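Local coordinates for coenzyme A transferase (Yersinia pestis, PDB 3S8D), which probably transfers coenzyme A between an acyl-CoA and acetate or a related carboxylate, and binds CoA, at residues D60-G65 / Y88-R93; L231-A236 / N329-S334. One frame throughout, in Å; residues are numbered along the deposited sequence.

Interaction 1: D60-G65 / Y88-R93; sequences DRATRG and YELNNR
The guanidinium of Arg93 lies flat over Gly65, the first residue past helix 52-63 to leave helical phi/psi, where a Schellman motif closes the last turn: Gly65 has positive phi, and its N reaches back to Ala62 O at 2.7 Å. The CA of Gly65 sits 3.3 Å above the guanidinium plane and over its centre, with CZ the nearest atom. A backbone methylene therefore packs against one face of the flat group, and the contact is one of shape, since none of the guanidinium nitrogens donates to 60-65. With CG anti to the carbonyl carbon (chi1 -45°) and chi2 extended, the Arg93 chain brings CD to 3.2 Å from Ala62 O; the bend at chi3 (140°) then turns NE and the guanidinium over Gly65. Beyond the contact, NH1 makes a weak hydrogen bond to Ile67 O, and the backbone of Arg93 pairs with Leu70, where the parallel sheet of the N-terminal domain brings strands 70-74 and 94-98 side by side.

Further back along the helix the contact becomes apolar. Ala62 directs its methyl at the other segment, and its CB lies 4.1 Å from Leu90 CG. The first bond of the Leu90 side chain runs to one side of the helix, but its branched end comes nearer and crosses the Thr63 side chain at a slant. Thr63 CB itself points away from Leu90; its hydroxyl, placed beside the backbone N by chi1 -68°, bonds to Ala59 O one turn earlier. That same OG1 rests 3.6 Å from Leu90 CD1, with CD2 at 4.0 Å from it.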
ATOM      1  N   ASP A  60      26.486 -28.789  -8.721  1.00 49.63           N
ATOM      2  CA  ASP A  60      27.198 -30.050  -8.798  1.00 51.12           C
ATOM      3  C   ASP A  60      27.640 -30.528  -7.412  1.00 53.06           C
ATOM      4  O   ASP A  60      27.632 -31.730  -7.122  1.00 53.45           O
ATOM      5  CB  ASP A  60      28.367 -29.912  -9.767  1.00 49.07           C
ATOM      6  CG  ASP A  60      27.912 -29.435 -11.143  1.00 56.09           C
ATOM      7  OD1 ASP A  60      26.702 -29.135 -11.293  1.00 55.52           O
ATOM      8  OD2 ASP A  60      28.756 -29.344 -12.066  1.00 60.89           O
ATOM      9  N   ARG A  61      27.994 -29.590  -6.545  1.00 49.93           N
ATOM     10  CA  ARG A  61      28.262 -29.941  -5.159  1.00 49.46           C
ATOM     11  C   ARG A  61      27.022 -30.568  -4.532  1.00 53.20           C
ATOM     12  O   ARG A  61      27.119 -31.479  -3.714  1.00 56.39           O
ATOM     13  CB  ARG A  61      28.708 -28.714  -4.367  1.00 51.48           C
ATOM     14  CG  ARG A  61      28.578 -28.891  -2.876  1.00 54.43           C
ATOM     15  CD  ARG A  61      29.617 -28.085  -2.124  1.00 52.91           C
ATOM     16  NE  ARG A  61      29.705 -28.541  -0.740  1.00 53.40           N
ATOM     17  CZ  ARG A  61      29.535 -27.760   0.322  1.00 57.39           C
ATOM     18  NH1 ARG A  61      29.282 -26.463   0.169  1.00 53.83           N
ATOM     19  NH2 ARG A  61      29.633 -28.272   1.547  1.00 60.07           N
ATOM     20  N   ALA A  62      25.850 -30.086  -4.932  1.00 49.74           N
ATOM     21  CA  ALA A  62      24.591 -30.619  -4.434  1.00 50.61           C
ATOM     22  C   ALA A  62      24.307 -31.982  -5.063  1.00 55.02           C
ATOM     23  O   ALA A  62      23.843 -32.920  -4.403  1.00 53.33           O
ATOM     24  CB  ALA A  62      23.454 -29.659  -4.754  1.00 49.81           C
ATOM     25  N   THR A  63      24.563 -32.057  -6.361  1.00 50.55           N
ATOM     26  CA  THR A  63      24.337 -33.254  -7.138  1.00 48.53           C
ATOM     27  C   THR A  63      25.105 -34.400  -6.493  1.00 53.67           C
ATOM     28  O   THR A  63      24.584 -35.510  -6.373  1.00 53.15           O
ATOM     29  CB  THR A  63      24.809 -33.040  -8.587  1.00 51.92           C
ATOM     30  OG1 THR A  63      23.955 -32.087  -9.234  1.00 51.22           O
ATOM     31  CG2 THR A  63      24.790 -34.345  -9.372  1.00 58.21           C
ATOM     32  N   ARG A  64      26.337 -34.122  -6.066  1.00 54.31           N
ATOM     33  CA  ARG A  64      27.162 -35.121  -5.401  1.00 54.95           C
ATOM     34  C   ARG A  64      26.626 -35.480  -4.023  1.00 55.31           C
ATOM     35  O   ARG A  64      27.205 -36.338  -3.337  1.00 57.97           O
ATOM     36  CB  ARG A  64      28.604 -34.630  -5.253  1.00 55.49           C
ATOM     37  CG  ARG A  64      29.342 -34.404  -6.568  1.00 57.05           C
ATOM     38  CD  ARG A  64      30.881 -34.362  -6.377  1.00 58.73           C
ATOM     39  NE  ARG A  64      31.380 -33.136  -5.752  1.00 54.17           N
ATOM     40  CZ  ARG A  64      31.696 -33.036  -4.460  1.00 59.49           C
ATOM     41  NH1 ARG A  64      31.557 -34.083  -3.657  1.00 58.57           N
ATOM     42  NH2 ARG A  64      32.152 -31.891  -3.957  1.00 60.24           N
ATOM     43  N   GLY A  65      25.519 -34.857  -3.616  1.00 53.60           N
ATOM     44  CA  GLY A  65      25.015 -35.066  -2.267  1.00 56.47           C
ATOM     45  C   GLY A  65      26.062 -34.626  -1.256  1.00 57.23           C
ATOM     46  O   GLY A  65      26.292 -35.288  -0.240  1.00 58.87           O
ATOM     47  N   TYR A  88      15.015 -29.333 -10.873  1.00 49.25           N
ATOM     48  CA  TYR A  88      14.074 -30.112 -10.070  1.00 54.06           C
ATOM     49  C   TYR A  88      14.726 -31.239  -9.248  1.00 52.29           C
ATOM     50  O   TYR A  88      14.325 -31.491  -8.105  1.00 51.41           O
ATOM     51  CB  TYR A  88      12.963 -30.674 -10.964  1.00 57.74           C
ATOM     52  CG  TYR A  88      11.852 -31.333 -10.184  1.00 60.30           C
ATOM     53  CD1 TYR A  88      10.862 -30.570  -9.570  1.00 59.98           C
ATOM     54  CD2 TYR A  88      11.792 -32.719 -10.051  1.00 60.77           C
ATOM     55  CE1 TYR A  88       9.845 -31.165  -8.844  1.00 62.28           C
ATOM     56  CE2 TYR A  88      10.777 -33.324  -9.328  1.00 60.80           C
ATOM     57  CZ  TYR A  88       9.809 -32.543  -8.726  1.00 63.38           C
ATOM     58  OH  TYR A  88       8.796 -33.139  -8.007  1.00 66.84           O
ATOM     59  N   GLU A  89      15.726 -31.905  -9.830  1.00 51.82           N
ATOM     60  CA  GLU A  89      16.395 -33.048  -9.194  1.00 53.97           C
ATOM     61  C   GLU A  89      17.118 -32.661  -7.906  1.00 51.67           C
ATOM     62  O   GLU A  89      17.264 -33.484  -6.993  1.00 48.03           O
ATOM     63  CB  GLU A  89      17.393 -33.713 -10.154  1.00 54.95           C
ATOM     64  CG  GLU A  89      16.820 -34.088 -11.528  1.00 59.35           C
ATOM     65  CD  GLU A  89      16.835 -32.926 -12.530  1.00 62.57           C
ATOM     66  OE1 GLU A  89      17.652 -32.965 -13.479  1.00 67.31           O
ATOM     67  OE2 GLU A  89      16.026 -31.978 -12.381  1.00 58.12           O
ATOM     68  N   LEU A  90      17.566 -31.407  -7.847  1.00 50.81           N
ATOM     69  CA  LEU A  90      18.326 -30.885  -6.713  1.00 47.06           C
ATOM     70  C   LEU A  90      17.410 -30.388  -5.595  1.00 47.62           C
ATOM     71  O   LEU A  90      17.860 -30.117  -4.479  1.00 46.12           O
ATOM     72  CB  LEU A  90      19.246 -29.758  -7.187  1.00 48.64           C
ATOM     73  CG  LEU A  90      20.614 -30.195  -7.718  1.00 52.50           C
ATOM     74  CD1 LEU A  90      20.496 -31.527  -8.460  1.00 53.78           C
ATOM     75  CD2 LEU A  90      21.295 -29.129  -8.597  1.00 47.11           C
ATOM     76  N   ASN A  91      16.125 -30.275  -5.916  1.00 48.91           N
ATOM     77  CA  ASN A  91      15.122 -29.706  -5.019  1.00 48.10           C
ATOM     78  C   ASN A  91      15.211 -30.138  -3.557  1.00 47.72           C
ATOM     79  O   ASN A  91      15.054 -29.316  -2.655  1.00 48.03           O
ATOM     80  CB  ASN A  91      13.717 -29.991  -5.556  1.00 48.08           C
ATOM     81  CG  ASN A  91      12.715 -28.930  -5.151  1.00 52.29           C
ATOM     82  OD1 ASN A  91      12.305 -28.859  -3.993  1.00 50.53           O
ATOM     83  ND2 ASN A  91      12.317 -28.097  -6.105  1.00 54.12           N
ATOM     84  N   ASN A  92      15.447 -31.424  -3.320  1.00 50.18           N
ATOM     85  CA  ASN A  92      15.458 -31.945  -1.957  1.00 49.08           C
ATOM     86  C   ASN A  92      16.660 -31.481  -1.120  1.00 48.68           C
ATOM     87  O   ASN A  92      16.690 -31.704   0.097  1.00 45.82           O
ATOM     88  CB  ASN A  92      15.384 -33.482  -1.972  1.00 56.54           C
ATOM     89  CG  ASN A  92      16.273 -34.128  -3.069  1.00 56.28           C
ATOM     90  OD1 ASN A  92      17.072 -33.459  -3.744  1.00 51.43           O
ATOM     91  ND2 ASN A  92      16.129 -35.447  -3.232  1.00 60.99           N
ATOM     92  N   ARG A  93      17.641 -30.849  -1.783  1.00 50.16           N
ATOM     93  CA  ARG A  93      18.907 -30.433  -1.161  1.00 47.85           C
ATOM     94  C   ARG A  93      19.095 -28.919  -1.234  1.00 45.26           C
ATOM     95  O   ARG A  93      19.703 -28.299  -0.355  1.00 43.20           O
ATOM     96  CB  ARG A  93      20.096 -31.104  -1.861  1.00 47.35           C
ATOM     97  CG  ARG A  93      19.914 -32.593  -2.135  1.00 57.53           C
ATOM     98  CD  ARG A  93      21.156 -33.209  -2.768  1.00 59.05           C
ATOM     99  NE  ARG A  93      21.436 -34.536  -2.224  1.00 63.95           N
ATOM    100  CZ  ARG A  93      21.920 -34.751  -0.998  1.00 65.35           C
ATOM    101  NH1 ARG A  93      22.171 -33.728  -0.182  1.00 58.33           N
ATOM    102  NH2 ARG A  93      22.150 -35.991  -0.581  1.00 66.64           N
TER

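Interaction 2: L231-A236 / N329-S334; sequences LVPDGA and NDNVVS
Val333, the second residue of strand 332-337, packs its CG2 against Pro233 in the loop that leads into strand 237-240; the two are adjacent parallel strands of the mixed sheet in this Rossmann-like half of the transferase. Its CB points at the loop and splits there. CG1 is anti to the backbone N (chi1 -180°), which leaves CG2 anti to the carbonyl carbon and makes it the branch that touches. CG2 meets Pro233 CD at 3.4 Å, the two side chains approaching tip to tip, while Ala236 CB lies 3.7 Å from the same methyl and Val232 CG1 stands farther off at 4.4 Å.

Before the strand begins, Asn331 slides past the proline ring in the opposite direction, its CB 3.9 Å from Pro233 CG. Each residue belongs to a type II turn, 233-236 and 329-332. Asn331 O receives a CA-H...O contact from Ala236, with 136° at the hydrogen. One water bridges the turns, donating to Gly235 O and accepting from Asn331 ND2, each at 2.9 Å. Asn331 and Val333 share backbone hydrogen bonds with Cys237, so strand pairing begins one residue past 231-236, which itself meets 329-334 through apolar contacts, the CA-H...O contact and the water bridge.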
ATOM      1  N   LEU A 231      -0.452  11.409 -22.271  1.00 43.25           N
ATOM      2  CA  LEU A 231      -0.562  11.423 -20.822  1.00 39.58           C
ATOM      3  C   LEU A 231       0.775  11.728 -20.179  1.00 38.62           C
ATOM      4  O   LEU A 231       0.853  11.891 -18.970  1.00 37.72           O
ATOM      5  CB  LEU A 231      -1.085  10.084 -20.320  1.00 38.33           C
ATOM      6  CG  LEU A 231      -2.539   9.899 -20.725  1.00 36.49           C
ATOM      7  CD1 LEU A 231      -3.043   8.561 -20.245  1.00 32.08           C
ATOM      8  CD2 LEU A 231      -3.369  11.051 -20.167  1.00 33.92           C
ATOM      9  N   VAL A 232       1.823  11.794 -20.993  1.00 38.19           N
ATOM     10  CA  VAL A 232       3.156  12.127 -20.495  1.00 40.75           C
ATOM     11  C   VAL A 232       3.433  13.636 -20.547  1.00 37.85           C
ATOM     12  O   VAL A 232       3.628  14.202 -21.627  1.00 40.10           O
ATOM     13  CB  VAL A 232       4.252  11.396 -21.286  1.00 42.47           C
ATOM     14  CG1 VAL A 232       5.621  11.674 -20.664  1.00 36.91           C
ATOM     15  CG2 VAL A 232       3.962   9.910 -21.336  1.00 39.46           C
ATOM     16  N   PRO A 233       3.461  14.286 -19.371  1.00 38.75           N
ATOM     17  CA  PRO A 233       3.683  15.738 -19.287  1.00 41.67           C
ATOM     18  C   PRO A 233       5.102  16.190 -19.680  1.00 42.95           C
ATOM     19  O   PRO A 233       6.005  15.379 -19.955  1.00 42.67           O
ATOM     20  CB  PRO A 233       3.427  16.046 -17.798  1.00 40.03           C
ATOM     21  CG  PRO A 233       3.685  14.726 -17.079  1.00 36.71           C
ATOM     22  CD  PRO A 233       3.205  13.675 -18.049  1.00 38.00           C
ATOM     23  N   ASP A 234       5.281  17.506 -19.718  1.00 44.18           N
ATOM     24  CA  ASP A 234       6.605  18.090 -19.871  1.00 45.59           C
ATOM     25  C   ASP A 234       7.481  17.696 -18.685  1.00 41.94           C
ATOM     26  O   ASP A 234       7.011  17.635 -17.542  1.00 41.38           O
ATOM     27  CB  ASP A 234       6.505  19.617 -19.969  1.00 52.82           C
ATOM     28  CG  ASP A 234       5.897  20.087 -21.290  1.00 61.25           C
ATOM     29  OD1 ASP A 234       5.819  19.263 -22.233  1.00 62.06           O
ATOM     30  OD2 ASP A 234       5.518  21.281 -21.388  1.00 59.48           O
ATOM     31  N   GLY A 235       8.752  17.415 -18.961  1.00 39.95           N
ATOM     32  CA  GLY A 235       9.694  17.062 -17.914  1.00 38.02           C
ATOM     33  C   GLY A 235       9.295  15.862 -17.062  1.00 34.42           C
ATOM     34  O   GLY A 235       9.715  15.755 -15.906  1.00 34.47           O
ATOM     35  N   ALA A 236       8.486  14.962 -17.614  1.00 29.67           N
ATOM     36  CA  ALA A 236       8.087  13.766 -16.872  1.00 30.78           C
ATOM     37  C   ALA A 236       9.291  12.965 -16.342  1.00 27.71           C
ATOM     38  O   ALA A 236      10.340  12.859 -16.995  1.00 27.86           O
ATOM     39  CB  ALA A 236       7.184  12.869 -17.731  1.00 29.61           C
ATOM     40  N   ASN A 329       9.826  13.528  -6.846  1.00 26.84           N
ATOM     41  CA  ASN A 329      10.006  14.047  -8.202  1.00 27.44           C
ATOM     42  C   ASN A 329       8.685  14.474  -8.787  1.00 25.49           C
ATOM     43  O   ASN A 329       7.712  13.726  -8.755  1.00 25.93           O
ATOM     44  CB  ASN A 329      10.701  13.026  -9.120  1.00 25.30           C
ATOM     45  CG  ASN A 329      12.164  12.855  -8.779  1.00 24.87           C
ATOM     46  OD1 ASN A 329      12.839  13.836  -8.448  1.00 25.80           O
ATOM     47  ND2 ASN A 329      12.664  11.614  -8.836  1.00 22.30           N
ATOM     48  N   ASP A 330       8.649  15.685  -9.321  1.00 23.96           N
ATOM     49  CA  ASP A 330       7.425  16.185  -9.901  1.00 25.72           C
ATOM     50  C   ASP A 330       7.119  15.473 -11.225  1.00 26.56           C
ATOM     51  O   ASP A 330       8.023  14.972 -11.897  1.00 22.12           O
ATOM     52  CB  ASP A 330       7.516  17.699 -10.075  1.00 29.18           C
ATOM     53  CG  ASP A 330       7.689  18.421  -8.738  1.00 37.07           C
ATOM     54  OD1 ASP A 330       7.401  17.801  -7.684  1.00 32.64           O
ATOM     55  OD2 ASP A 330       8.110  19.604  -8.737  1.00 46.39           O
ATOM     56  N   ASN A 331       5.834  15.394 -11.567  1.00 25.84           N
ATOM     57  CA  ASN A 331       5.419  14.837 -12.850  1.00 25.39           C
ATOM     58  C   ASN A 331       5.893  13.410 -13.105  1.00 25.78           C
ATOM     59  O   ASN A 331       6.124  13.016 -14.255  1.00 25.57           O
ATOM     60  CB  ASN A 331       5.901  15.746 -13.974  1.00 27.42           C
ATOM     61  CG  ASN A 331       5.397  17.158 -13.818  1.00 27.95           C
ATOM     62  OD1 ASN A 331       4.196  17.386 -13.680  1.00 31.24           O
ATOM     63  ND2 ASN A 331       6.310  18.111 -13.825  1.00 25.85           N
ATOM     64  N   VAL A 332       6.061  12.641 -12.032  1.00 23.88           N
ATOM     65  CA  VAL A 332       6.333  11.218 -12.179  1.00 21.46           C
ATOM     66  C   VAL A 332       5.346  10.591 -13.166  1.00 24.44           C
ATOM     67  O   VAL A 332       4.126  10.810 -13.054  1.00 24.16           O
ATOM     68  CB  VAL A 332       6.231  10.509 -10.836  1.00 19.30           C
ATOM     69  CG1 VAL A 332       6.179   8.988 -11.012  1.00 20.00           C
ATOM     70  CG2 VAL A 332       7.419  10.925  -9.943  1.00 21.64           C
ATOM     71  N   VAL A 333       5.857   9.833 -14.141  1.00 21.68           N
ATOM     72  CA  VAL A 333       4.969   8.976 -14.923  1.00 24.73           C
ATOM     73  C   VAL A 333       5.323   7.491 -14.780  1.00 25.08           C
ATOM     74  O   VAL A 333       6.425   7.067 -15.101  1.00 24.43           O
ATOM     75  CB  VAL A 333       4.881   9.384 -16.397  1.00 26.82           C
ATOM     76  CG1 VAL A 333       3.934   8.441 -17.128  1.00 26.83           C
ATOM     77  CG2 VAL A 333       4.368  10.822 -16.507  1.00 28.31           C
ATOM     78  N   SER A 334       4.372   6.709 -14.288  1.00 23.74           N
ATOM     79  CA  SER A 334       4.591   5.282 -14.094  1.00 26.00           C
ATOM     80  C   SER A 334       3.715   4.520 -15.089  1.00 29.89           C
ATOM     81  O   SER A 334       2.480   4.699 -15.118  1.00 29.48           O
ATOM     82  CB  SER A 334       4.274   4.880 -12.646  1.00 24.70           C
ATOM     83  OG  SER A 334       3.959   3.500 -12.542  1.00 26.15           O
TER
HETATM   84  O   HOH W   1       9.157  17.974 -14.050  1.00 28.78           O

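Interactions 1 and 2 lie on opposite sides of the chain's centre, their nearest atoms about 33 Å apart, and share no secondary-structure element. Interaction 1 is the more peripheral, centred 28 Å from the chain's centre with two of five touching residues exposed; interaction 2, at 21 Å, has one exposed among nine. In 60-65/88-93 a helix end meets the loop before a strand of the all-parallel N-terminal sheet; 231-236/329-334 instead joins two turns that feed adjacent strands of the mixed sheet. Interaction 1 adds to its small apolar contact an arginine face over a glycine CA, whereas interaction 2 is built round a valine methyl and a bridging water. Both lie away from the CoA-binding residues.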